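Local coordinates for uncharacterized protein (Legionella pneumophila subsp. pneumophila, PDB 5T2X), which is of unknown function but folds as a mainly helical, strand-free, single-chain protein of the DUF5630 family, at residues L41-T44 with T45-K48; E196-E199 with A200-A204; K239-S242 with E243-K247. One frame throughout, in Å; residues are numbered along the deposited sequence.

Contact 1. Residues L41-T44 with T45-K48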
loop_
_atom_site.group_PDB
_atom_site.type_symbol
_atom_site.label_atom_id
_atom_site.label_comp_id
_atom_site.label_asym_id
_atom_site.label_seq_id
_atom_site.Cartn_x
_atom_site.Cartn_y
_atom_site.Cartn_z
ATOM N N LEU A 41 3.517 -3.543 -25.688
ATOM C CA LEU A 41 2.922 -2.278 -25.288
ATOM C C LEU A 41 3.726 -1.617 -24.175
ATOM O O LEU A 41 4.370 -2.282 -23.360
ATOM C CB LEU A 41 1.484 -2.488 -24.817
ATOM C CG LEU A 41 0.463 -2.989 -25.836
ATOM C CD1 LEU A 41 -0.878 -3.212 -25.155
ATOM C CD2 LEU A 41 0.329 -2.003 -26.982
ATOM N N ASP A 42 3.684 -0.289 -24.154
ATOM C CA ASP A 42 4.151 0.441 -22.989
ATOM C C ASP A 42 3.172 0.247 -21.836
ATOM O O ASP A 42 1.992 -0.058 -22.032
ATOM C CB ASP A 42 4.309 1.927 -23.311
ATOM C CG ASP A 42 3.078 2.513 -23.974
ATOM O OD1 ASP A 42 2.574 1.905 -24.943
ATOM O OD2 ASP A 42 2.605 3.576 -23.519
ATOM N N LEU A 43 3.680 0.425 -20.614
ATOM C CA LEU A 43 2.858 0.174 -19.436
ATOM C C LEU A 43 1.622 1.065 -19.410
ATOM O O LEU A 43 0.560 0.634 -18.946
ATOM C CB LEU A 43 3.688 0.364 -18.163
ATOM C CG LEU A 43 3.005 -0.014 -16.847
ATOM C CD1 LEU A 43 2.408 -1.410 -16.931
ATOM C CD2 LEU A 43 3.991 0.075 -15.694
ATOM N N THR A 44 1.733 2.300 -19.908
ATOM C CA THR A 44 0.578 3.193 -19.937
ATOM C C THR A 44 -0.535 2.616 -20.803
ATOM O O THR A 44 -1.704 2.597 -20.403
ATOM C CB THR A 44 0.988 4.575 -20.445
ATOM O OG1 THR A 44 1.951 5.152 -19.554
ATOM C CG2 THR A 44 -0.230 5.489 -20.529
ATOM N N THR A 45 -0.184 2.127 -21.994
ATOM C CA THR A 45 -1.196 1.593 -22.898
ATOM C C THR A 45 -1.722 0.248 -22.410
ATOM O O THR A 45 -2.921 -0.033 -22.528
ATOM C CB THR A 45 -0.619 1.470 -24.308
ATOM O OG1 THR A 45 -0.055 2.726 -24.704
ATOM C CG2 THR A 45 -1.704 1.078 -25.298
ATOM N N LEU A 46 -0.841 -0.591 -21.857
ATOM C CA LEU A 46 -1.273 -1.881 -21.326
ATOM C C LEU A 46 -2.315 -1.702 -20.229
ATOM O O LEU A 46 -3.373 -2.343 -20.248
ATOM C CB LEU A 46 -0.069 -2.662 -20.797
ATOM C CG LEU A 46 -0.387 -3.928 -19.992
ATOM C CD1 LEU A 46 -1.077 -4.974 -20.857
ATOM C CD2 LEU A 46 0.871 -4.501 -19.354
ATOM N N ILE A 47 -2.032 -0.828 -19.261
ATOM C CA ILE A 47 -2.978 -0.586 -18.176
ATOM C C ILE A 47 -4.272 0.005 -18.721
ATOM O O ILE A 47 -5.373 -0.369 -18.296
ATOM C CB ILE A 47 -2.340 0.322 -17.109
ATOM C CG1 ILE A 47 -1.180 -0.404 -16.426
ATOM C CG2 ILE A 47 -3.377 0.765 -16.090
ATOM C CD1 ILE A 47 -0.487 0.418 -15.369
ATOM N N LYS A 48 -4.160 0.925 -19.679
ATOM C CA LYS A 48 -5.349 1.531 -20.268
ATOM C C LYS A 48 -6.207 0.502 -20.994
ATOM O O LYS A 48 -7.437 0.626 -21.014
ATOM C CB LYS A 48 -4.936 2.660 -21.210
ATOM C CG LYS A 48 -6.088 3.425 -21.828
ATOM C CD LYS A 48 -5.607 4.761 -22.363
ATOM C CE LYS A 48 -6.552 5.295 -23.415
ATOM N NZ LYS A 48 -6.611 4.365 -24.575
#
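The carboxylate of D42 reaches forward over the first turn of helix 43-52 and takes the hydroxyl of T45, with T45 OG1 donating to D42 OD1 over 2.8 Å. The hydroxyl comes in on the syn side of that oxygen, 26° out of the carboxylate plane. The other carboxylate oxygen, D42 OD2, accepts a weak bond of 3.5 Å from T45 N. D42 CG sits between its own backbone N and carbonyl carbon (chi1 50°), which folds the short side chain over the start of the helix. This is an N-cap: D42 stands just before the helix, and its side chain takes the T45 hydroxyl and, weakly, the T45 amide in the opening turn, where a negative charge would probably be favoured by the helix dipole.

Backbone bonds carry the turn onward, L46 N to D42 O at 2.9 Å, then I47 N to L43 O and K48 N to T44 O.

Apolar contacts flank the cap. L41 CD2 meets T45 CG2 at 4.1 Å, the two side chains crossing at about a right angle, while L41 CB lies 4.3 Å from L46 CB. Within the helix proper, L43 CD1 rests on I47 CG1 at 3.8 Å and approaches L46 CD2 at 4.2 Å. L43 and I47 both face helix 91-111, and L43 and L46 also pack on helix 66-76. At the polar ends, T44 OG1 bonds to Y99 OH and K48 NZ forms a salt bridge with E15.

Contact 2. Residues E196-E199 with A200-A204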
loop_
_atom_site.group_PDB
_atom_site.type_symbol
_atom_site.label_atom_id
_atom_site.label_comp_id
_atom_site.label_asym_id
_atom_site.label_seq_id
_atom_site.Cartn_x
_atom_site.Cartn_y
_atom_site.Cartn_z
ATOM N N GLU A 196 -4.728 2.238 20.769
ATOM C CA GLU A 196 -4.749 1.655 19.431
ATOM C C GLU A 196 -3.383 1.737 18.764
ATOM O O GLU A 196 -3.023 0.850 17.982
ATOM C CB GLU A 196 -5.807 2.350 18.570
ATOM C CG GLU A 196 -7.237 1.942 18.889
ATOM C CD GLU A 196 -7.568 0.546 18.395
ATOM O OE1 GLU A 196 -7.049 0.151 17.330
ATOM O OE2 GLU A 196 -8.345 -0.160 19.072
ATOM N N ALA A 197 -2.612 2.787 19.059
ATOM C CA ALA A 197 -1.266 2.896 18.507
ATOM C C ALA A 197 -0.363 1.791 19.039
ATOM O O ALA A 197 0.441 1.223 18.291
ATOM C CB ALA A 197 -0.674 4.267 18.827
ATOM N N LEU A 198 -0.485 1.474 20.330
ATOM C CA LEU A 198 0.350 0.436 20.926
ATOM C C LEU A 198 0.067 -0.925 20.301
ATOM O O LEU A 198 0.994 -1.673 19.971
ATOM C CB LEU A 198 0.126 0.390 22.439
ATOM C CG LEU A 198 0.849 -0.721 23.202
ATOM C CD1 LEU A 198 2.356 -0.583 23.054
ATOM C CD2 LEU A 198 0.448 -0.715 24.669
ATOM N N GLU A 199 -1.214 -1.261 20.130
ATOM C CA GLU A 199 -1.572 -2.555 19.558
ATOM C C GLU A 199 -1.005 -2.711 18.153
ATOM O O GLU A 199 -0.419 -3.746 17.818
ATOM C CB GLU A 199 -3.091 -2.721 19.552
ATOM C CG GLU A 199 -3.574 -4.004 18.899
ATOM C CD GLU A 199 -5.085 -4.127 18.910
ATOM O OE1 GLU A 199 -5.736 -3.387 19.677
ATOM O OE2 GLU A 199 -5.622 -4.960 18.152
ATOM N N ALA A 200 -1.162 -1.681 17.316
ATOM C CA ALA A 200 -0.620 -1.741 15.963
ATOM C C ALA A 200 0.902 -1.779 15.976
ATOM O O ALA A 200 1.518 -2.430 15.124
ATOM C CB ALA A 200 -1.120 -0.554 15.142
ATOM N N LEU A 201 1.525 -1.085 16.930
ATOM C CA LEU A 201 2.981 -1.116 17.029
ATOM C C LEU A 201 3.475 -2.500 17.429
ATOM O O LEU A 201 4.481 -2.985 16.896
ATOM C CB LEU A 201 3.461 -0.062 18.027
ATOM C CG LEU A 201 4.967 0.019 18.281
ATOM C CD1 LEU A 201 5.721 0.264 16.985
ATOM C CD2 LEU A 201 5.271 1.111 19.295
ATOM N N LEU A 202 2.780 -3.154 18.362
ATOM C CA LEU A 202 3.171 -4.501 18.766
ATOM C C LEU A 202 2.978 -5.497 17.629
ATOM O O LEU A 202 3.829 -6.367 17.409
ATOM C CB LEU A 202 2.378 -4.932 20.001
ATOM C CG LEU A 202 2.616 -4.125 21.280
ATOM C CD1 LEU A 202 1.717 -4.612 22.405
ATOM C CD2 LEU A 202 4.075 -4.192 21.693
ATOM N N ILE A 203 1.867 -5.386 16.896
ATOM C CA ILE A 203 1.631 -6.281 15.767
ATOM C C ILE A 203 2.707 -6.094 14.705
ATOM O O ILE A 203 3.185 -7.065 14.107
ATOM C CB ILE A 203 0.220 -6.060 15.192
ATOM C CG1 ILE A 203 -0.843 -6.419 16.231
ATOM C CG2 ILE A 203 0.020 -6.884 13.928
ATOM C CD1 ILE A 203 -2.257 -6.110 15.787
ATOM N N ALA A 204 3.113 -4.844 14.465
ATOM C CA ALA A 204 4.155 -4.582 13.477
ATOM C C ALA A 204 5.460 -5.270 13.856
ATOM O O ALA A 204 6.191 -5.755 12.984
ATOM C CB ALA A 204 4.366 -3.076 13.326
#
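E196 O accepts from A200 N at 3.2 Å, one of a run of alpha-helical i to i+4 bonds through the largely buried middle of helix 191-207, which is packed among helices 169-185, 237-248 and 252-272. A197 comes next, its carbonyl oxygen bonded to L201 N at 2.9 Å while its methyl group packs on C180 of helix 169-185.

L198 adds a side-chain contact to the backbone bond from L202 N to L198 O. Its CD1 lies 4.0 Å from L202 CG, the two leucines slanting across each other. They start differently: L198 CG is anti to its own N (chi1 175°), whereas L202 CG is anti to its carbonyl carbon (chi1 -64°), a turn that also brings L202 CG within 3.2 Å of L198 O.

E199 is buried, and its extended chain runs alongside I203, pointing the same way. The carboxylate is paired beyond the segment: OE2 forms a salt bridge with K265 of helix 252-272, and OE1 has a weak, long ion pair with K261. Its aliphatic part serves the local contact, E199 CG meeting I203 CD1 at 4.0 Å.

Contact 3. Residues K239-S242 with E243-K247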
loop_
_atom_site.group_PDB
_atom_site.type_symbol
_atom_site.label_atom_id
_atom_site.label_comp_id
_atom_site.label_asym_id
_atom_site.label_seq_id
_atom_site.Cartn_x
_atom_site.Cartn_y
_atom_site.Cartn_z
ATOM N N LYS A 239 12.192 1.307 22.429
ATOM C CA LYS A 239 12.076 2.745 22.651
ATOM C C LYS A 239 10.710 3.263 22.216
ATOM O O LYS A 239 10.088 4.066 22.921
ATOM C CB LYS A 239 13.189 3.481 21.908
ATOM C CG LYS A 239 14.585 3.231 22.455
ATOM C CD LYS A 239 14.906 4.165 23.609
ATOM C CE LYS A 239 16.388 4.131 23.942
ATOM N NZ LYS A 239 16.791 5.293 24.782
ATOM N N ALA A 240 10.226 2.813 21.054
ATOM C CA ALA A 240 8.931 3.273 20.565
ATOM C C ALA A 240 7.790 2.708 21.402
ATOM O O ALA A 240 6.799 3.402 21.659
ATOM C CB ALA A 240 8.758 2.890 19.095
ATOM N N ILE A 241 7.906 1.451 21.830
ATOM C CA ILE A 241 6.879 0.856 22.678
ATOM C C ILE A 241 6.819 1.570 24.022
ATOM O O ILE A 241 5.732 1.861 24.538
ATOM C CB ILE A 241 7.139 -0.653 22.845
ATOM C CG1 ILE A 241 7.018 -1.368 21.499
ATOM C CG2 ILE A 241 6.179 -1.260 23.862
ATOM C CD1 ILE A 241 7.468 -2.811 21.529
ATOM N N SER A 242 7.980 1.878 24.603
ATOM C CA SER A 242 8.004 2.507 25.918
ATOM C C SER A 242 7.437 3.921 25.871
ATOM O O SER A 242 6.706 4.331 26.780
ATOM C CB SER A 242 9.431 2.516 26.467
ATOM O OG SER A 242 9.901 1.194 26.675
ATOM N N GLU A 243 7.757 4.680 24.821
ATOM C CA GLU A 243 7.259 6.050 24.734
ATOM C C GLU A 243 5.759 6.092 24.474
ATOM O O GLU A 243 5.082 7.023 24.925
ATOM C CB GLU A 243 8.012 6.820 23.649
ATOM C CG GLU A 243 9.458 7.116 24.004
ATOM C CD GLU A 243 10.096 8.116 23.063
ATOM O OE1 GLU A 243 11.330 8.301 23.137
ATOM O OE2 GLU A 243 9.364 8.719 22.250
ATOM N N THR A 244 5.222 5.105 23.756
ATOM C CA THR A 244 3.779 5.051 23.545
ATOM C C THR A 244 3.045 4.782 24.854
ATOM O O THR A 244 1.988 5.369 25.113
ATOM C CB THR A 244 3.437 3.982 22.506
ATOM O OG1 THR A 244 4.033 4.327 21.249
ATOM C CG2 THR A 244 1.929 3.863 22.329
ATOM N N ILE A 245 3.598 3.906 25.695
ATOM C CA ILE A 245 2.975 3.610 26.980
ATOM C C ILE A 245 3.071 4.813 27.911
ATOM O O ILE A 245 2.140 5.101 28.674
ATOM C CB ILE A 245 3.615 2.353 27.597
ATOM C CG1 ILE A 245 3.386 1.146 26.686
ATOM C CG2 ILE A 245 3.060 2.086 28.989
ATOM C CD1 ILE A 245 4.038 -0.125 27.173
ATOM N N ALA A 246 4.184 5.546 27.851
ATOM C CA ALA A 246 4.362 6.698 28.729
ATOM C C ALA A 246 3.501 7.875 28.282
ATOM O O ALA A 246 2.779 8.470 29.092
ATOM C CB ALA A 246 5.837 7.093 28.780
ATOM N N LYS A 247 3.570 8.233 26.996
ATOM C CA LYS A 247 2.769 9.347 26.493
ATOM C C LYS A 247 1.280 9.075 26.649
ATOM O O LYS A 247 0.507 9.975 26.993
ATOM C CB LYS A 247 3.105 9.623 25.026
ATOM C CG LYS A 247 4.444 10.300 24.798
ATOM C CD LYS A 247 4.731 10.482 23.316
ATOM C CE LYS A 247 6.095 11.115 23.088
ATOM N NZ LYS A 247 6.415 11.247 21.639
#
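Helix 237-248 lies against helices 169-185, 191-207 and 252-272, and A240 and T244 meet one turn apart within it through a side-chain-to-backbone bond that doubles the usual helical one. T244 OG1 donates to A240 O at 2.9 Å, and T244 N reaches the same oxygen at 3.1 Å. The two donors arrive from opposite faces of the carbonyl plane, the hydroxyl tilted 26° from it and the amide 31°, so one oxygen is gripped twice by a single residue. The hydroxyl gets there because OG1 lies beside T244 N and anti to the carbonyl carbon (chi1 -62°), which directs it back along the preceding turn. T244 is buried, and this bond gives its hydroxyl a partner within its own helix while the side chain packs on Y177 of helix 169-185.

On the face turned to helix 252-272, I241 and I245 run side by side, pointing the same way, with I241 CG2 4.1 Å from I245 CD1. I241 also packs on Y259 and I245 on L255, and I241 further touches L201, L202 and R205 of helix 191-207. Beneath the pair, I245 N bonds to I241 O at 3.2 Å.

The solvent side is more polar. S242 OG turns back to bond D238 O, while S242 O takes the amide of A246. K239 O accepts from E243 N, and E243 CG passes 3.3 Å from that same K239 O. From there the E243 chain is extended, carrying its carboxylate outward along the exposed face. K239 NZ and E243 OE1 are of opposite charge but 6.4 Å apart, too far to pair; on the other flank K247 NZ makes a long salt bridge with E243 OE2 at 3.9 Å.

In the fold
Along the chain the three contacts come in series: contact 1 near the start, on helix 43-52, then contact 2 on helix 191-207 and contact 3 on helix 237-248. Contact 1 lies on the opposite side of the chain's centre from the other two, its centre about 39 Å from that of contact 2 and 47 Å from that of contact 3, without touching either. Contacts 2 and 3 have centres only about 11 Å apart and meet directly, L202 CD2 lying 3.7 Å from I241 CD1 and L198 CB 3.9 Å from T244 CG2. Thus an early helix start and a pair of packed later helices mark two distant parts of one elongated, all-alpha chain.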